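Local structure of dihydroorotase (Campylobacter jejuni subsp. jejuni, 3PNU) at residues 92-97 with 151-156; 182-187 with 312-317; 213-218 with 286-291. The protein probably catalyses the reversible cyclization of N-carbamoyl-L-aspartate to dihydroorotate, a step of de novo pyrimidine synthesis, with two zinc ions per subunit. All coordinates share one frame; numbering follows the deposited sequence.

Three contacts sample different parts of a TIM barrel; contact 1 carries a zinc ligand, H155, two residues on from L153. Contact 2 lies next to it, their centres about 12 Å apart, and the two share a sheet: strands 152-154 and 185-187 are neighbours, with L152 O and V186 N 2.8 Å apart in a probable hydrogen bond. V186 in contact 2 has its side chain about 11 Å from a zinc ion. Contact 3, residues 213-218 with 286-291, sits across the centre of the chain from contact 1, about 24 Å from both others between centres, and joins the loop after strand 205-209 to helix 285-296.

Contact 1 of 3, residues 92-97 with 151-156; sequences LMTLFF and PLLVHG. With ZN (zinc ion), chain C.
F97 and L152 mark the closest approach of the two backbones, with their CA atoms still 8.6 Å apart. Segment 92-97 starts on strand 90-93 and runs on as loop, while segment 151-156 carries strand 152-154; both belong to the wall of the TIM barrel, no backbone pairing joins the two segments, and side chains alone bridge the gap. At one end the F97 ring meets a methyl of L152: CD1 of the leucine lies 3.7 Å from CD1 of the phenylalanine and is also near its CE1, approaching the ring obliquely. Both side chains leave the backbone with CG opposite N (chi1 -175° in F97, -177° in L152), which carries ring and isobutyl group into the same layer, where helix 135-147 closes over them through L138, T141 and L142 on F97 and M145 on L152. At the other end the methyl CG2 of T94 rests 3.9 Å from CD1 of L153, and V58 of strand 56-59, the neighbour of strand 90-93, touches both side chains. T94 divides its two branches between different tasks: CG2 serves this apolar junction, while OG1 hydrogen-bonds to the carbonyl oxygen of I59. Two residues beyond L153, H155 binds zinc through ND1 at 2.1 Å, and a water is a further ligand, 2.0 Å from the zinc. H189 and the carboxylated K116 supply the remaining protein ligands. The other ring nitrogen of H155, NE2, bonds to OE1 of E157, so the imidazole is gripped at both nitrogens and its rotation is fixed; the carboxylate would probably also make ND1 a stronger electron donor. The buried apolar junctions thus flank the metal chemistry: L152 packs with F97 under helix 135-147, while L153 meets T94 and V58 on the side nearer the zinc site.

Contact 2 of 3, residues 182-187 with 312-317; sequences RLKIVM and KIYDLK
K184 reaches across to the carbonyl of I313, joining the segment that carries strand 185-187 of the TIM barrel to the C-terminal turn of helix 299-314. The polar part of the contact is that single hydrogen bond, from K184 NZ to I313 O at 3.2 Å. It meets the carbonyl at a C=O...N angle of 149°, with the donor tilted 26° from the carbonyl plane. Beyond CG the lysine chain is extended, which lets its ammonium group span the gap between backbones whose nearest CA atoms, those of K184 and I313, are 9.6 Å apart. The acceptor lies where the helix ends: D315 is the first residue to leave helical geometry, with positive phi (65°). A positive charge at this end would be favourable toward the helix dipole. The same K184 NZ stands obliquely to the Y314 ring, 4.3 Å from Y314 CD2.

Between V186 and Y314 the contact is van der Waals. V186 turns CG2 toward the phenol of Y314, and that methyl lies 3.5 Å from the tyrosine OH, the two side chains passing at a slant. I313 and K184 both pack on Y206 of strand 205-209, while F113 meets the Y314 ring edge-to-face and P151 touches it as well. Within the helix end itself, the methyl CG2 of I313 sits over the centre of the Y314 ring, 3.7 Å above its plane.

Contact 3 of 3, residues 213-218 with 286-291; sequences HLIITL and LPVLAE
L214 and I215 face the helical segment 286-291 from an irregular loop between strand 205-209 and helix 218-223, the backbones staying well apart: CA to CA, L214 lies 9.5 Å from L289 and I215 10.1 Å from V288. Two methyl-to-methyl contacts bridge that interval. CD1 of I215 comes to 3.8 Å from CG1 of V288, the isoleucine's longer branch and the valine passing at a slant. I215 carries CG1 opposite its carbonyl carbon (chi1 -60°), and with the chain beyond it extended, CD1 is the part that arrives at the helix. The second meeting is looser, with L214 CD1 4.2 Å from L289 CD2. In the amidohydrolase TIM barrel this joins a loop following a barrel strand to helix 285-296, which also packs on the antiparallel sheet: V288 touches L353, and P287 and A290 touch F355, both of strand 352-357. Helix 239-250 also touches L214, through C246 and A249. The carbonyl oxygen of I215 receives a hydrogen bond from K242 NZ, from that same helix 239-250.

Contact 1 of 3, residues 92-97 with 151-156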
# COMPACT_ATOMS: atom_id res chain seq x y z
N LEU A 92 -30.21 2.03 -11.97
CA LEU A 92 -30.87 2.43 -10.73
C LEU A 92 -30.14 3.66 -10.21
O LEU A 92 -29.04 3.58 -9.68
CB LEU A 92 -30.84 1.28 -9.73
CG LEU A 92 -31.53 0.01 -10.24
CD1 LEU A 92 -31.20 -1.18 -9.36
CD2 LEU A 92 -33.03 0.23 -10.32
N MET A 93 -30.79 4.80 -10.32
CA MET A 93 -30.17 6.08 -10.03
C MET A 93 -30.09 6.46 -8.55
O MET A 93 -30.93 6.07 -7.75
CB MET A 93 -30.94 7.20 -10.76
CG MET A 93 -31.21 6.90 -12.24
SD MET A 93 -29.72 6.67 -13.19
CE MET A 93 -29.09 8.37 -13.17
N THR A 94 -29.06 7.24 -8.22
CA THR A 94 -28.89 7.72 -6.87
C THR A 94 -28.47 9.18 -6.84
O THR A 94 -27.86 9.69 -7.79
CB THR A 94 -27.77 6.98 -6.10
OG1 THR A 94 -26.51 7.25 -6.74
CG2 THR A 94 -28.03 5.49 -6.02
N LEU A 95 -28.78 9.82 -5.73
CA LEU A 95 -28.36 11.17 -5.45
C LEU A 95 -27.22 11.10 -4.43
O LEU A 95 -27.10 10.14 -3.64
CB LEU A 95 -29.48 12.01 -4.84
CG LEU A 95 -30.65 12.41 -5.73
CD1 LEU A 95 -31.59 13.27 -4.95
CD2 LEU A 95 -30.15 13.16 -6.96
N PHE A 96 -26.38 12.12 -4.48
CA PHE A 96 -25.26 12.29 -3.58
C PHE A 96 -25.84 12.81 -2.30
O PHE A 96 -26.67 13.74 -2.31
CB PHE A 96 -24.33 13.31 -4.19
CG PHE A 96 -23.07 13.51 -3.44
CD1 PHE A 96 -21.92 12.86 -3.84
CD2 PHE A 96 -23.02 14.40 -2.38
CE1 PHE A 96 -20.74 13.08 -3.17
CE2 PHE A 96 -21.85 14.62 -1.71
CZ PHE A 96 -20.71 13.96 -2.09
N PHE A 97 -25.44 12.24 -1.17
CA PHE A 97 -26.04 12.66 0.08
C PHE A 97 -25.72 14.07 0.54
O PHE A 97 -24.59 14.54 0.42
CB PHE A 97 -25.66 11.71 1.22
CG PHE A 97 -26.34 12.04 2.50
CD1 PHE A 97 -27.50 11.40 2.87
CD2 PHE A 97 -25.85 13.03 3.33
CE1 PHE A 97 -28.13 11.71 4.04
CE2 PHE A 97 -26.49 13.36 4.51
CZ PHE A 97 -27.62 12.70 4.87
N PRO A 151 -33.38 3.88 0.80
CA PRO A 151 -32.21 3.33 1.49
C PRO A 151 -30.99 4.24 1.48
O PRO A 151 -30.81 5.00 0.54
CB PRO A 151 -31.89 2.08 0.67
CG PRO A 151 -32.36 2.44 -0.73
CD PRO A 151 -33.56 3.30 -0.54
N LEU A 152 -30.16 4.16 2.53
CA LEU A 152 -28.92 4.93 2.65
C LEU A 152 -27.76 3.99 2.32
O LEU A 152 -27.56 2.97 3.02
CB LEU A 152 -28.75 5.51 4.06
CG LEU A 152 -27.53 6.42 4.32
CD1 LEU A 152 -27.65 7.78 3.62
CD2 LEU A 152 -27.30 6.64 5.79
N LEU A 153 -27.05 4.30 1.23
CA LEU A 153 -25.91 3.56 0.77
C LEU A 153 -24.72 4.37 1.29
O LEU A 153 -24.69 5.59 1.12
CB LEU A 153 -25.89 3.50 -0.78
CG LEU A 153 -27.25 3.27 -1.47
CD1 LEU A 153 -27.06 3.23 -2.99
CD2 LEU A 153 -27.99 2.01 -0.95
N VAL A 154 -23.75 3.73 1.91
CA VAL A 154 -22.65 4.46 2.52
C VAL A 154 -21.29 3.95 2.17
O VAL A 154 -21.07 2.75 2.12
CB VAL A 154 -22.82 4.34 4.07
CG1 VAL A 154 -21.69 5.03 4.84
CG2 VAL A 154 -24.20 4.86 4.48
N HIS A 155 -20.35 4.85 1.90
CA HIS A 155 -18.95 4.48 1.70
C HIS A 155 -18.40 4.58 3.13
O HIS A 155 -18.11 5.68 3.61
CB HIS A 155 -18.25 5.45 0.75
CG HIS A 155 -16.80 5.14 0.54
ND1 HIS A 155 -16.29 4.72 -0.66
CD2 HIS A 155 -15.76 5.14 1.41
CE1 HIS A 155 -14.99 4.51 -0.54
NE2 HIS A 155 -14.65 4.75 0.71
N GLY A 156 -18.29 3.45 3.81
CA GLY A 156 -17.89 3.42 5.23
C GLY A 156 -16.41 3.46 5.60
O GLY A 156 -15.80 2.45 5.90
ZN ZN C . -17.06 3.66 -2.27
O HOH W 1 -16.04 2.94 -3.86

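Contact 2 of 3, residues 182-187 with 312-317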
# COMPACT_ATOMS: atom_id res chain seq x y z
N ARG A 182 -35.60 1.82 11.33
CA ARG A 182 -36.44 1.45 10.21
C ARG A 182 -35.80 1.87 8.90
O ARG A 182 -36.38 1.70 7.83
CB ARG A 182 -37.84 2.07 10.33
CG ARG A 182 -38.56 1.67 11.63
CD ARG A 182 -39.91 2.38 11.77
NE ARG A 182 -39.81 3.83 11.56
CZ ARG A 182 -39.41 4.72 12.47
NH1 ARG A 182 -39.03 4.34 13.69
NH2 ARG A 182 -39.37 6.01 12.14
N LEU A 183 -34.59 2.43 8.97
CA LEU A 183 -33.86 2.84 7.78
C LEU A 183 -33.02 1.66 7.25
O LEU A 183 -32.38 0.97 8.03
CB LEU A 183 -32.94 3.99 8.12
CG LEU A 183 -32.09 4.65 7.02
CD1 LEU A 183 -32.94 5.31 5.92
CD2 LEU A 183 -31.18 5.67 7.64
N LYS A 184 -33.03 1.43 5.95
CA LYS A 184 -32.15 0.42 5.39
C LYS A 184 -30.82 1.11 5.18
O LYS A 184 -30.74 2.15 4.51
CB LYS A 184 -32.67 -0.15 4.08
CG LYS A 184 -33.82 -1.09 4.27
CD LYS A 184 -34.34 -1.60 2.92
CE LYS A 184 -35.60 -2.39 3.13
NZ LYS A 184 -36.36 -2.45 1.87
N ILE A 185 -29.78 0.53 5.77
CA ILE A 185 -28.46 1.08 5.68
C ILE A 185 -27.57 0.04 5.02
O ILE A 185 -27.35 -1.04 5.58
CB ILE A 185 -27.91 1.44 7.07
CG1 ILE A 185 -28.85 2.42 7.79
CG2 ILE A 185 -26.53 2.03 6.96
CD1 ILE A 185 -28.46 2.76 9.24
N VAL A 186 -27.08 0.36 3.83
CA VAL A 186 -26.24 -0.58 3.10
C VAL A 186 -24.77 -0.17 3.22
O VAL A 186 -24.37 0.90 2.77
CB VAL A 186 -26.63 -0.68 1.61
CG1 VAL A 186 -25.82 -1.78 0.91
CG2 VAL A 186 -28.11 -0.98 1.50
N MET A 187 -24.00 -1.03 3.88
CA MET A 187 -22.57 -0.85 4.04
C MET A 187 -21.94 -1.25 2.70
O MET A 187 -21.77 -2.44 2.43
CB MET A 187 -22.06 -1.74 5.18
CG MET A 187 -22.74 -1.49 6.53
SD MET A 187 -22.05 -2.41 7.92
CE MET A 187 -22.30 -4.09 7.39
N LYS A 312 -35.10 -9.91 -3.13
CA LYS A 312 -35.88 -10.14 -1.91
C LYS A 312 -35.86 -8.92 -0.96
O LYS A 312 -36.89 -8.55 -0.42
CB LYS A 312 -35.40 -11.39 -1.18
CG LYS A 312 -36.20 -11.68 0.06
CD LYS A 312 -35.87 -13.01 0.67
CE LYS A 312 -36.77 -13.28 1.87
NZ LYS A 312 -36.57 -14.67 2.35
N ILE A 313 -34.69 -8.32 -0.79
CA ILE A 313 -34.51 -7.16 0.07
C ILE A 313 -35.35 -5.96 -0.34
O ILE A 313 -35.92 -5.28 0.51
CB ILE A 313 -33.03 -6.74 0.09
CG1 ILE A 313 -32.23 -7.77 0.88
CG2 ILE A 313 -32.88 -5.33 0.72
CD1 ILE A 313 -30.73 -7.60 0.79
N TYR A 314 -35.43 -5.71 -1.64
CA TYR A 314 -36.17 -4.56 -2.16
C TYR A 314 -37.51 -4.87 -2.83
O TYR A 314 -38.26 -3.95 -3.12
CB TYR A 314 -35.30 -3.75 -3.15
CG TYR A 314 -34.04 -3.18 -2.56
CD1 TYR A 314 -32.82 -3.80 -2.77
CD2 TYR A 314 -34.06 -2.03 -1.77
CE1 TYR A 314 -31.66 -3.30 -2.23
CE2 TYR A 314 -32.90 -1.52 -1.22
CZ TYR A 314 -31.70 -2.16 -1.46
OH TYR A 314 -30.52 -1.68 -0.93
N ASP A 315 -37.82 -6.15 -3.06
CA ASP A 315 -39.07 -6.57 -3.74
C ASP A 315 -39.08 -6.10 -5.16
O ASP A 315 -39.95 -5.35 -5.57
CB ASP A 315 -40.33 -6.03 -3.07
CG ASP A 315 -40.90 -6.96 -2.04
OD1 ASP A 315 -40.75 -8.19 -2.21
OD2 ASP A 315 -41.52 -6.45 -1.09
N LEU A 316 -38.07 -6.52 -5.90
CA LEU A 316 -37.98 -6.13 -7.28
C LEU A 316 -38.73 -7.14 -8.15
O LEU A 316 -38.90 -8.31 -7.77
CB LEU A 316 -36.52 -6.09 -7.71
CG LEU A 316 -35.60 -5.21 -6.88
CD1 LEU A 316 -34.20 -5.34 -7.45
CD2 LEU A 316 -36.04 -3.76 -6.85
N LYS A 317 -39.17 -6.67 -9.30
CA LYS A 317 -39.85 -7.50 -10.27
C LYS A 317 -39.40 -7.10 -11.66
O LYS A 317 -38.99 -5.95 -11.87
CB LYS A 317 -41.36 -7.36 -10.10
CG LYS A 317 -41.83 -8.06 -8.87
CD LYS A 317 -43.32 -8.16 -8.79
CE LYS A 317 -43.69 -9.08 -7.65
NZ LYS A 317 -43.14 -10.45 -7.86

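Contact 3 of 3, residues 213-218 with 286-291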
# COMPACT_ATOMS: atom_id res chain seq x y z
N HIS A 213 -12.35 -7.83 -3.87
CA HIS A 213 -12.18 -8.09 -2.44
C HIS A 213 -12.40 -9.54 -2.05
O HIS A 213 -12.03 -9.94 -0.91
CB HIS A 213 -13.04 -7.17 -1.61
CG HIS A 213 -12.57 -5.75 -1.62
ND1 HIS A 213 -13.28 -4.74 -2.23
CD2 HIS A 213 -11.45 -5.18 -1.12
CE1 HIS A 213 -12.62 -3.60 -2.09
NE2 HIS A 213 -11.51 -3.84 -1.42
N LEU A 214 -12.99 -10.33 -2.95
CA LEU A 214 -13.17 -11.76 -2.67
C LEU A 214 -11.88 -12.49 -3.03
O LEU A 214 -11.69 -13.64 -2.63
CB LEU A 214 -14.29 -12.36 -3.52
CG LEU A 214 -15.71 -11.99 -3.12
CD1 LEU A 214 -16.68 -12.44 -4.23
CD2 LEU A 214 -16.05 -12.59 -1.75
N ILE A 215 -11.02 -11.81 -3.78
CA ILE A 215 -9.81 -12.41 -4.32
C ILE A 215 -8.48 -11.91 -3.74
O ILE A 215 -7.65 -12.73 -3.34
CB ILE A 215 -9.80 -12.18 -5.86
CG1 ILE A 215 -11.04 -12.84 -6.49
CG2 ILE A 215 -8.54 -12.74 -6.48
CD1 ILE A 215 -11.24 -12.57 -8.00
N ILE A 216 -8.29 -10.60 -3.67
CA ILE A 216 -7.00 -10.04 -3.23
C ILE A 216 -6.90 -9.63 -1.75
O ILE A 216 -7.91 -9.47 -1.06
CB ILE A 216 -6.63 -8.80 -4.09
CG1 ILE A 216 -7.47 -7.58 -3.71
CG2 ILE A 216 -6.77 -9.12 -5.59
CD1 ILE A 216 -7.10 -6.33 -4.43
N THR A 217 -5.65 -9.48 -1.28
CA THR A 217 -5.34 -8.97 0.05
C THR A 217 -4.30 -7.87 -0.15
O THR A 217 -3.82 -7.66 -1.27
CB THR A 217 -4.74 -10.00 1.02
OG1 THR A 217 -3.38 -10.28 0.65
CG2 THR A 217 -5.57 -11.26 1.07
N LEU A 218 -3.94 -7.17 0.92
CA LEU A 218 -2.92 -6.12 0.82
C LEU A 218 -1.62 -6.64 0.18
O LEU A 218 -0.94 -5.91 -0.52
CB LEU A 218 -2.61 -5.53 2.21
CG LEU A 218 -1.73 -4.27 2.22
CD1 LEU A 218 -2.42 -3.13 1.47
CD2 LEU A 218 -1.38 -3.85 3.64
N LEU A 286 -18.85 -11.58 -14.49
CA LEU A 286 -19.58 -12.83 -14.57
C LEU A 286 -18.69 -14.05 -14.72
O LEU A 286 -18.82 -15.00 -13.94
CB LEU A 286 -20.63 -12.79 -15.69
CG LEU A 286 -21.76 -11.81 -15.40
CD1 LEU A 286 -22.75 -11.81 -16.57
CD2 LEU A 286 -22.45 -12.17 -14.08
N PRO A 287 -17.79 -14.03 -15.70
CA PRO A 287 -16.97 -15.23 -15.83
C PRO A 287 -16.08 -15.47 -14.60
O PRO A 287 -16.00 -16.62 -14.10
CB PRO A 287 -16.15 -14.98 -17.11
CG PRO A 287 -16.34 -13.51 -17.45
CD PRO A 287 -17.59 -13.06 -16.79
N VAL A 288 -15.46 -14.41 -14.07
CA VAL A 288 -14.61 -14.57 -12.89
C VAL A 288 -15.46 -15.11 -11.74
O VAL A 288 -15.05 -16.08 -11.09
CB VAL A 288 -13.87 -13.27 -12.49
CG1 VAL A 288 -12.92 -13.55 -11.31
CG2 VAL A 288 -13.10 -12.68 -13.69
N LEU A 289 -16.64 -14.52 -11.51
CA LEU A 289 -17.54 -15.02 -10.45
C LEU A 289 -17.96 -16.47 -10.69
O LEU A 289 -18.05 -17.28 -9.76
CB LEU A 289 -18.80 -14.16 -10.32
CG LEU A 289 -18.70 -12.83 -9.54
CD1 LEU A 289 -20.02 -12.08 -9.60
CD2 LEU A 289 -18.30 -13.07 -8.09
N ALA A 290 -18.24 -16.79 -11.95
CA ALA A 290 -18.63 -18.14 -12.31
C ALA A 290 -17.54 -19.13 -11.85
O ALA A 290 -17.82 -20.11 -11.16
CB ALA A 290 -18.87 -18.24 -13.82
N GLU A 291 -16.29 -18.87 -12.22
CA GLU A 291 -15.18 -19.77 -11.82
C GLU A 291 -15.09 -19.90 -10.28
O GLU A 291 -15.03 -21.02 -9.74
CB GLU A 291 -13.85 -19.31 -12.46
CG GLU A 291 -12.54 -20.06 -12.04
CD GLU A 291 -12.56 -21.59 -12.23
OE1 GLU A 291 -11.59 -22.26 -11.80
OE2 GLU A 291 -13.54 -22.14 -12.78